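Local atomic coordinates of spermidine N(1)-acetyltransferase (Thermoplasma acidophilum, PDB entry 3K9U), a protein that transfers an acetyl group from acetyl-coenzyme A to polyamines such as spermidine, helping to protect the cell against polyamine toxicity. Residues Asn60-Ala68 with Gly76-Ala84; Ile120-Arg129 with Thr148-Tyr159. All blocks are in the same frame, centred on the assembly; numbering follows the deposited sequence.

Interactions 1 and 2 show how one mixed sheet can be built from antiparallel pairs set on different parts of it. In interaction 1 the strands 63-70 and 73-83 form a hairpin; in interaction 2 the strands 122-128 and 152-158 pair directly, though helix 132-139 and strand 144-149 come between them in the sequence. Strand 86-94 runs between the two pairs, whose centres lie about 16 Å apart, yet they touch directly where Ile-82 CD1 comes within 4.2 Å of Ile-120 CD1. Both approach the cofactor: the side chain of Val-127 is about 4 Å from bound acetyl-coenzyme A, whereas Gly-76 lies about 7 Å from it.

Interaction 1: Asn60-Ala68 with Gly76-Ala84; sequences NLDILFLGA and GFIELKIIA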
loop_
_atom_site.group_PDB
_atom_site.type_symbol
_atom_site.label_atom_id
_atom_site.label_comp_id
_atom_site.label_asym_id
_atom_site.label_seq_id
_atom_site.Cartn_x
_atom_site.Cartn_y
_atom_site.Cartn_z
ATOM N N ASN A 60 5.111 24.752 -22.119
ATOM C CA ASN A 60 6.528 24.810 -21.770
ATOM C C ASN A 60 7.139 23.421 -21.801
ATOM O O ASN A 60 6.866 22.576 -20.937
ATOM C CB ASN A 60 6.721 25.460 -20.399
ATOM C CG ASN A 60 8.142 25.903 -20.166
ATOM O OD1 ASN A 60 9.107 25.319 -20.694
ATOM N ND2 ASN A 60 8.287 26.960 -19.386
ATOM N N LEU A 61 7.957 23.207 -22.820
ATOM C CA LEU A 61 8.554 21.915 -23.090
ATOM C C LEU A 61 9.559 21.514 -22.028
ATOM O O LEU A 61 9.861 20.351 -21.886
ATOM C CB LEU A 61 9.248 21.942 -24.462
ATOM C CG LEU A 61 8.329 22.013 -25.673
ATOM C CD1 LEU A 61 9.176 21.956 -26.942
ATOM C CD2 LEU A 61 7.277 20.869 -25.629
ATOM N N ASP A 62 10.068 22.488 -21.289
ATOM C CA ASP A 62 10.974 22.225 -20.185
ATOM C C ASP A 62 10.261 21.986 -18.854
ATOM O O ASP A 62 10.918 21.834 -17.828
ATOM C CB ASP A 62 11.952 23.387 -20.054
ATOM C CG ASP A 62 12.905 23.475 -21.248
ATOM O OD1 ASP A 62 13.247 22.416 -21.840
ATOM O OD2 ASP A 62 13.304 24.603 -21.577
ATOM N N ILE A 63 8.928 21.953 -18.862
ATOM C CA ILE A 63 8.176 21.484 -17.692
ATOM C C ILE A 63 7.379 20.226 -18.035
ATOM O O ILE A 63 6.485 20.254 -18.886
ATOM C CB ILE A 63 7.242 22.567 -17.136
ATOM C CG1 ILE A 63 8.053 23.747 -16.587
ATOM C CG2 ILE A 63 6.342 21.989 -16.020
ATOM C CD1 ILE A 63 7.195 25.000 -16.425
ATOM N N LEU A 64 7.713 19.119 -17.374
ATOM C CA LEU A 64 7.009 17.863 -17.567
ATOM C C LEU A 64 6.092 17.660 -16.393
ATOM O O LEU A 64 6.563 17.568 -15.250
ATOM C CB LEU A 64 7.974 16.691 -17.622
ATOM C CG LEU A 64 8.971 16.553 -18.773
ATOM C CD1 LEU A 64 9.750 17.830 -19.003
ATOM C CD2 LEU A 64 9.936 15.382 -18.463
ATOM N N PHE A 65 4.797 17.537 -16.671
ATOM C CA PHE A 65 3.797 17.382 -15.623
ATOM C C PHE A 65 2.819 16.327 -16.136
ATOM O O PHE A 65 1.919 16.610 -16.942
ATOM C CB PHE A 65 3.159 18.755 -15.344
ATOM C CG PHE A 65 2.469 18.902 -13.992
ATOM C CD1 PHE A 65 2.725 18.064 -12.919
ATOM C CD2 PHE A 65 1.603 19.963 -13.794
ATOM C CE1 PHE A 65 2.079 18.257 -11.697
ATOM C CE2 PHE A 65 0.968 20.178 -12.575
ATOM C CZ PHE A 65 1.193 19.326 -11.526
ATOM N N LEU A 66 3.036 15.092 -15.673
ATOM C CA LEU A 66 2.341 13.918 -16.207
ATOM C C LEU A 66 1.499 13.248 -15.137
ATOM O O LEU A 66 1.853 13.268 -13.970
ATOM C CB LEU A 66 3.353 12.898 -16.732
ATOM C CG LEU A 66 4.522 13.366 -17.588
ATOM C CD1 LEU A 66 5.505 12.246 -17.852
ATOM C CD2 LEU A 66 4.021 13.932 -18.914
ATOM N N GLY A 67 0.393 12.642 -15.566
ATOM C CA GLY A 67 -0.483 11.846 -14.724
ATOM C C GLY A 67 -0.446 10.374 -15.108
ATOM O O GLY A 67 -0.223 10.026 -16.285
ATOM N N ALA A 68 -0.623 9.511 -14.097
ATOM C CA ALA A 68 -0.838 8.093 -14.304
ATOM C C ALA A 68 -2.334 7.809 -14.174
ATOM O O ALA A 68 -2.946 8.097 -13.139
ATOM C CB ALA A 68 -0.012 7.253 -13.280
ATOM N N GLY A 76 -2.038 9.212 -9.840
ATOM C CA GLY A 76 -0.676 9.634 -9.494
ATOM C C GLY A 76 -0.177 10.660 -10.487
ATOM O O GLY A 76 -0.798 10.859 -11.548
ATOM N N PHE A 77 0.923 11.325 -10.163
ATOM C CA PHE A 77 1.504 12.287 -11.092
ATOM C C PHE A 77 2.966 12.532 -10.816
ATOM O O PHE A 77 3.444 12.186 -9.774
ATOM C CB PHE A 77 0.756 13.620 -10.992
ATOM C CG PHE A 77 0.808 14.241 -9.611
ATOM C CD1 PHE A 77 -0.138 13.902 -8.637
ATOM C CD2 PHE A 77 1.803 15.123 -9.270
ATOM C CE1 PHE A 77 -0.090 14.459 -7.353
ATOM C CE2 PHE A 77 1.854 15.682 -7.991
ATOM C CZ PHE A 77 0.897 15.348 -7.032
ATOM N N ILE A 78 3.649 13.180 -11.750
ATOM C CA ILE A 78 5.045 13.506 -11.599
ATOM C C ILE A 78 5.281 14.889 -12.181
ATOM O O ILE A 78 4.641 15.262 -13.160
ATOM C CB ILE A 78 5.943 12.447 -12.289
ATOM C CG1 ILE A 78 7.392 12.591 -11.813
ATOM C CG2 ILE A 78 5.815 12.540 -13.817
ATOM C CD1 ILE A 78 8.411 11.563 -12.424
ATOM N N GLU A 79 6.163 15.662 -11.548
ATOM C CA GLU A 79 6.532 16.986 -12.017
ATOM C C GLU A 79 8.052 17.095 -12.064
ATOM O O GLU A 79 8.716 16.825 -11.079
ATOM C CB GLU A 79 5.958 18.089 -11.103
ATOM C CG GLU A 79 6.233 19.555 -11.642
ATOM C CD GLU A 79 5.640 20.683 -10.779
ATOM O OE1 GLU A 79 5.961 20.779 -9.561
ATOM O OE2 GLU A 79 4.845 21.490 -11.326
ATOM N N LEU A 80 8.590 17.494 -13.206
ATOM C CA LEU A 80 10.017 17.818 -13.315
ATOM C C LEU A 80 10.269 19.116 -14.061
ATOM O O LEU A 80 9.565 19.406 -15.013
ATOM C CB LEU A 80 10.780 16.716 -14.045
ATOM C CG LEU A 80 10.518 15.281 -13.645
ATOM C CD1 LEU A 80 9.468 14.714 -14.561
ATOM C CD2 LEU A 80 11.834 14.516 -13.751
ATOM N N LYS A 81 11.277 19.873 -13.632
ATOM C CA LYS A 81 11.724 21.084 -14.319
ATOM C C LYS A 81 13.120 20.891 -14.908
ATOM O O LYS A 81 14.032 20.345 -14.256
ATOM C CB LYS A 81 11.780 22.291 -13.376
ATOM C CG LYS A 81 10.666 23.366 -13.569
ATOM C CD LYS A 81 9.586 23.341 -12.445
ATOM C CE LYS A 81 8.352 24.200 -12.771
ATOM N NZ LYS A 81 7.752 24.922 -11.573
ATOM N N ILE A 82 13.295 21.365 -16.136
ATOM C CA ILE A 82 14.612 21.391 -16.740
ATOM C C ILE A 82 15.084 22.810 -16.808
ATOM O O ILE A 82 14.385 23.648 -17.367
ATOM C CB ILE A 82 14.580 20.795 -18.152
ATOM C CG1 ILE A 82 14.242 19.298 -18.045
ATOM C CG2 ILE A 82 15.917 21.138 -18.949
ATOM C CD1 ILE A 82 13.561 18.713 -19.258
ATOM N N ILE A 83 16.273 23.063 -16.249
ATOM C CA ILE A 83 16.942 24.366 -16.277
ATOM C C ILE A 83 18.414 24.164 -16.561
ATOM O O ILE A 83 19.034 23.265 -16.006
ATOM C CB ILE A 83 16.890 25.080 -14.915
ATOM C CG1 ILE A 83 15.459 25.301 -14.455
ATOM C CG2 ILE A 83 17.617 26.437 -14.989
ATOM C CD1 ILE A 83 15.367 25.566 -12.976
ATOM N N ALA A 84 18.979 25.034 -17.383
ATOM C CA ALA A 84 20.331 24.869 -17.875
ATOM C C ALA A 84 20.608 23.417 -18.235
ATOM O O ALA A 84 21.660 22.887 -17.868
ATOM C CB ALA A 84 21.348 25.351 -16.816
#
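Phe-65 faces Glu-79 as a non-hydrogen-bonded antiparallel pair, and its side chain shows how one ring can lean over a neighbouring strand. With CG anti to the backbone N (chi1 -159°), the ring swings from CB toward strand 76-83. Its CD1 meets Glu-79 CB at 3.7 Å and has the carbonyl O of Ile-78 at its edge, in the ring plane, 3.4 Å away. Farther out, CE1 reaches CD2 of Phe-77 at 4.0 Å, the two aromatic side chains lying alongside and pointing the same way. Over one ring face sits Glu-79 OE2, 4.1 Å above the plane; the carboxylate is held by a salt bridge from its OE1 to Arg-91.

Between the two layers of side chains, paired backbone hydrogen bonds join Leu-64 to Leu-80 and Leu-66 to Ile-78, and Ile-82 N donates to Asp-62 O at 3.0 Å. The other face of the hairpin is aliphatic: Leu-64 CB touches Leu-80 CD1 at 3.9 Å, and Leu-66 CB meets Ile-78 CG2 at 3.8 Å. Before the strand, Asn-60 OD1 accepts from Asp-62 N in an Asx turn.

Helix 47-59 packs on Ile-63 and Phe-65, helix 103-118 on Ile-78 and Leu-80 across the sheet, and strands 3-7 and 86-94 flank the hairpin.

Interaction 2: Ile120-Arg129 with Thr148-Tyr159; sequences ILECRLYVHR and TDGSDFIMEKKY
Leu-125 and Met-155 form a hydrogen-bonded antiparallel pair in the well-packed part of this contact, their side chains lying alongside one another. Leu-125 CD1 meets Met-155 CB at 4.0 Å, while CG anti to the carbonyl carbon (chi1 -55°) and an extended chi2 carry Met-155 SD to 3.8 Å from Val-127 CG1. Tyr-138 and Phe-135 of helix 132-139 pack on this face.

The opposite face is more polar and partly open to solvent. Ile-154 CG1 lies over one face of the Tyr-126 ring, a CH-pi contact 4.1 Å from its centroid, and Asp-149 OD2 comes to the ring edge in plane. Arg-124 NH1 makes a long salt bridge of 3.6 Å to Glu-156 OE2, which sits in the guanidinium plane. Glu-156 OE1 and Glu-122 OE1 are only 2.8 Å apart, a closeness that would be eased if one of them carried a proton.

Beside the type II' turn from Asp-149 to Asp-152, Arg-129 CB lies over the Phe-153 ring, 3.9 Å from its centroid, and Arg-129 N donates almost straight (176°) to Ser-151 O. This same carbonyl oxygen sits 3.8 Å above the centre of the His-128 ring, whose ND1 is hydrogen-bonded to Gln-130 N. An alanine at His-128 would lose that ring and probably leave a gap beside Ser-151 and Tyr-32, with Gln-130 N deprived of its acceptor.

Strand 122-128, helix 132-139 and the closing antiparallel strands are the C-terminal half of the GNAT fold; here Tyr-126 touches acetyl-coenzyme A, and Leu-125 packs against Tyr-138, the probable proton donor.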
loop_
_atom_site.group_PDB
_atom_site.type_symbol
_atom_site.label_atom_id
_atom_site.label_comp_id
_atom_site.label_asym_id
_atom_site.label_seq_id
_atom_site.Cartn_x
_atom_site.Cartn_y
_atom_site.Cartn_z
ATOM N N ILE A 120 19.295 15.515 -21.589
ATOM C CA ILE A 120 19.566 15.818 -20.173
ATOM C C ILE A 120 20.413 14.692 -19.619
ATOM O O ILE A 120 20.074 13.527 -19.799
ATOM C CB ILE A 120 18.258 15.983 -19.320
ATOM C CG1 ILE A 120 17.600 17.340 -19.578
ATOM C CG2 ILE A 120 18.557 15.902 -17.815
ATOM C CD1 ILE A 120 17.175 17.572 -20.966
ATOM N N LEU A 121 21.517 15.031 -18.963
ATOM C CA LEU A 121 22.456 14.019 -18.482
ATOM C C LEU A 121 22.495 13.912 -16.950
ATOM O O LEU A 121 23.299 13.135 -16.407
ATOM C CB LEU A 121 23.872 14.269 -19.043
ATOM C CG LEU A 121 24.067 14.151 -20.571
ATOM C CD1 LEU A 121 25.454 14.608 -20.949
ATOM C CD2 LEU A 121 23.810 12.718 -21.082
ATOM N N GLU A 122 21.605 14.637 -16.264
ATOM C CA GLU A 122 21.581 14.657 -14.803
ATOM C C GLU A 122 20.209 15.089 -14.271
ATOM O O GLU A 122 19.578 16.008 -14.813
ATOM C CB GLU A 122 22.648 15.621 -14.311
ATOM C CG GLU A 122 22.902 15.665 -12.809
ATOM C CD GLU A 122 24.254 16.330 -12.491
ATOM O OE1 GLU A 122 24.936 15.924 -11.518
ATOM O OE2 GLU A 122 24.658 17.237 -13.246
ATOM N N CYS A 123 19.777 14.426 -13.199
ATOM C CA CYS A 123 18.522 14.700 -12.536
ATOM C C CYS A 123 18.745 14.742 -11.041
ATOM O O CYS A 123 19.345 13.827 -10.490
ATOM C CB CYS A 123 17.507 13.609 -12.863
ATOM S SG CYS A 123 15.869 13.941 -12.149
ATOM N N ARG A 124 18.272 15.791 -10.370
ATOM C CA ARG A 124 18.379 15.855 -8.913
ATOM C C ARG A 124 17.028 15.925 -8.264
ATOM O O ARG A 124 16.037 16.238 -8.911
ATOM C CB ARG A 124 19.273 17.021 -8.446
ATOM C CG ARG A 124 18.936 18.382 -9.008
ATOM C CD ARG A 124 20.088 19.402 -8.852
ATOM N NE ARG A 124 19.904 20.224 -7.656
ATOM C CZ ARG A 124 20.541 20.050 -6.500
ATOM N NH1 ARG A 124 21.451 19.081 -6.360
ATOM N NH2 ARG A 124 20.269 20.863 -5.472
ATOM N N LEU A 125 16.982 15.602 -6.979
ATOM C CA LEU A 125 15.740 15.640 -6.240
ATOM C C LEU A 125 15.999 15.800 -4.751
ATOM O O LEU A 125 17.081 15.460 -4.268
ATOM C CB LEU A 125 14.927 14.377 -6.522
ATOM C CG LEU A 125 15.474 13.023 -6.028
ATOM C CD1 LEU A 125 15.111 12.771 -4.536
ATOM C CD2 LEU A 125 15.015 11.861 -6.892
ATOM N N TYR A 126 15.001 16.326 -4.031
ATOM C CA TYR A 126 15.026 16.364 -2.578
ATOM C C TYR A 126 13.960 15.380 -2.074
ATOM O O TYR A 126 12.829 15.390 -2.534
ATOM C CB TYR A 126 14.697 17.782 -2.060
ATOM C CG TYR A 126 15.708 18.878 -2.415
ATOM C CD1 TYR A 126 16.344 19.627 -1.425
ATOM C CD2 TYR A 126 16.002 19.166 -3.732
ATOM C CE1 TYR A 126 17.271 20.649 -1.748
ATOM C CE2 TYR A 126 16.905 20.173 -4.068
ATOM C CZ TYR A 126 17.551 20.904 -3.081
ATOM O OH TYR A 126 18.455 21.874 -3.479
ATOM N N VAL A 127 14.340 14.524 -1.135
ATOM C CA VAL A 127 13.417 13.635 -0.451
ATOM C C VAL A 127 13.675 13.760 1.066
ATOM O O VAL A 127 14.845 13.882 1.527
ATOM C CB VAL A 127 13.612 12.179 -0.919
ATOM C CG1 VAL A 127 15.050 11.726 -0.729
ATOM C CG2 VAL A 127 12.620 11.199 -0.207
ATOM N N HIS A 128 12.606 13.783 1.836
ATOM C CA HIS A 128 12.721 13.822 3.301
ATOM C C HIS A 128 13.399 12.518 3.776
ATOM O O HIS A 128 13.041 11.432 3.347
ATOM C CB HIS A 128 11.338 13.948 3.953
ATOM C CG HIS A 128 11.375 14.376 5.393
ATOM N ND1 HIS A 128 11.841 13.564 6.398
ATOM C CD2 HIS A 128 10.969 15.522 5.995
ATOM C CE1 HIS A 128 11.749 14.193 7.557
ATOM N NE2 HIS A 128 11.227 15.387 7.339
ATOM N N ARG A 129 14.366 12.654 4.664
ATOM C CA ARG A 129 15.132 11.522 5.178
ATOM C C ARG A 129 14.308 10.474 5.916
ATOM O O ARG A 129 14.712 9.334 5.949
ATOM C CB ARG A 129 16.251 12.029 6.084
ATOM C CG ARG A 129 15.756 12.536 7.453
ATOM C CD ARG A 129 16.550 13.760 7.911
ATOM N NE ARG A 129 17.897 13.446 8.363
ATOM C CZ ARG A 129 18.977 14.209 8.164
ATOM N NH1 ARG A 129 20.160 13.800 8.643
ATOM N NH2 ARG A 129 18.904 15.355 7.481
ATOM N N THR A 148 22.933 16.588 2.174
ATOM C CA THR A 148 21.763 16.799 2.999
ATOM C C THR A 148 21.468 18.306 2.999
ATOM O O THR A 148 22.367 19.123 2.807
ATOM C CB THR A 148 21.973 16.248 4.441
ATOM O OG1 THR A 148 22.858 17.098 5.169
ATOM C CG2 THR A 148 22.560 14.834 4.423
ATOM N N ASP A 149 20.192 18.654 3.146
ATOM C CA ASP A 149 19.765 20.036 3.301
ATOM C C ASP A 149 18.572 20.098 4.269
ATOM O O ASP A 149 17.453 19.760 3.905
ATOM C CB ASP A 149 19.388 20.634 1.938
ATOM C CG ASP A 149 19.115 22.140 2.010
ATOM O OD1 ASP A 149 19.868 22.850 2.710
ATOM O OD2 ASP A 149 18.147 22.621 1.376
ATOM N N GLY A 150 18.818 20.541 5.496
ATOM C CA GLY A 150 17.795 20.492 6.552
ATOM C C GLY A 150 17.371 19.054 6.808
ATOM O O GLY A 150 18.220 18.183 7.001
ATOM N N SER A 151 16.066 18.787 6.741
ATOM C CA SER A 151 15.559 17.417 6.930
ATOM C C SER A 151 15.535 16.559 5.648
ATOM O O SER A 151 15.146 15.406 5.697
ATOM C CB SER A 151 14.177 17.458 7.581
ATOM O OG SER A 151 13.291 18.160 6.750
ATOM N N ASP A 152 15.960 17.109 4.516
ATOM C CA ASP A 152 16.042 16.362 3.271
ATOM C C ASP A 152 17.420 15.791 2.927
ATOM O O ASP A 152 18.468 16.318 3.321
ATOM C CB ASP A 152 15.704 17.270 2.104
ATOM C CG ASP A 152 14.321 17.868 2.185
ATOM O OD1 ASP A 152 13.452 17.326 2.895
ATOM O OD2 ASP A 152 14.118 18.883 1.492
ATOM N N PHE A 153 17.389 14.730 2.125
ATOM C CA PHE A 153 18.545 14.251 1.396
ATOM C C PHE A 153 18.467 14.733 -0.053
ATOM O O PHE A 153 17.415 14.639 -0.698
ATOM C CB PHE A 153 18.550 12.718 1.343
ATOM C CG PHE A 153 18.913 12.039 2.613
ATOM C CD1 PHE A 153 18.273 10.865 2.966
ATOM C CD2 PHE A 153 19.917 12.508 3.419
ATOM C CE1 PHE A 153 18.610 10.188 4.127
ATOM C CE2 PHE A 153 20.236 11.857 4.584
ATOM C CZ PHE A 153 19.578 10.695 4.935
ATOM N N ILE A 154 19.596 15.161 -0.585
ATOM C CA ILE A 154 19.667 15.563 -1.976
ATOM C C ILE A 154 20.199 14.355 -2.753
ATOM O O ILE A 154 21.265 13.836 -2.429
ATOM C CB ILE A 154 20.603 16.799 -2.167
ATOM C CG1 ILE A 154 20.039 18.022 -1.438
ATOM C CG2 ILE A 154 20.819 17.113 -3.663
ATOM C CD1 ILE A 154 21.017 19.204 -1.338
ATOM N N MET A 155 19.456 13.891 -3.750
ATOM C CA MET A 155 19.904 12.750 -4.541
ATOM C C MET A 155 20.116 13.133 -5.997
ATOM O O MET A 155 19.474 14.040 -6.500
ATOM C CB MET A 155 18.909 11.592 -4.451
ATOM C CG MET A 155 18.602 11.169 -3.036
ATOM S SD MET A 155 17.428 9.801 -2.923
ATOM C CE MET A 155 18.481 8.374 -3.287
ATOM N N GLU A 156 21.027 12.426 -6.653
ATOM C CA GLU A 156 21.353 12.646 -8.042
ATOM C C GLU A 156 21.477 11.337 -8.772
ATOM O O GLU A 156 21.903 10.335 -8.209
ATOM C CB GLU A 156 22.664 13.465 -8.209
ATOM C CG GLU A 156 22.579 14.869 -7.571
ATOM C CD GLU A 156 23.834 15.761 -7.760
ATOM O OE1 GLU A 156 24.586 15.620 -8.764
ATOM O OE2 GLU A 156 24.048 16.618 -6.870
ATOM N N LYS A 157 21.130 11.393 -10.053
ATOM C CA LYS A 157 21.338 10.313 -10.994
ATOM C C LYS A 157 21.878 10.920 -12.261
ATOM O O LYS A 157 21.348 11.941 -12.739
ATOM C CB LYS A 157 20.005 9.648 -11.314
ATOM C CG LYS A 157 20.076 8.440 -12.291
ATOM C CD LYS A 157 18.651 7.840 -12.486
ATOM C CE LYS A 157 18.660 6.610 -13.369
ATOM N NZ LYS A 157 17.307 5.958 -13.392
ATOM N N LYS A 158 22.886 10.261 -12.822
ATOM C CA LYS A 158 23.571 10.668 -14.034
ATOM C C LYS A 158 23.120 9.817 -15.226
ATOM O O LYS A 158 22.826 8.641 -15.076
ATOM C CB LYS A 158 25.073 10.458 -13.844
ATOM C CG LYS A 158 25.689 11.261 -12.696
ATOM C CD LYS A 158 26.041 12.681 -13.142
ATOM C CE LYS A 158 27.392 12.737 -13.863
ATOM N NZ LYS A 158 27.531 13.988 -14.684
ATOM N N TYR A 159 23.088 10.397 -16.416
ATOM C CA TYR A 159 22.643 9.678 -17.613
ATOM C C TYR A 159 23.722 9.552 -18.685
ATOM O O TYR A 159 24.670 10.324 -18.734
ATOM C CB TYR A 159 21.418 10.359 -18.201
ATOM C CG TYR A 159 20.248 10.286 -17.267
ATOM C CD1 TYR A 159 20.066 11.254 -16.283
ATOM C CD2 TYR A 159 19.354 9.226 -17.322
ATOM C CE1 TYR A 159 19.005 11.190 -15.389
ATOM C CE2 TYR A 159 18.268 9.152 -16.431
ATOM C CZ TYR A 159 18.102 10.144 -15.475
ATOM O OH TYR A 159 17.052 10.105 -14.593
ATOM O OXT TYR A 159 23.643 8.651 -19.517
#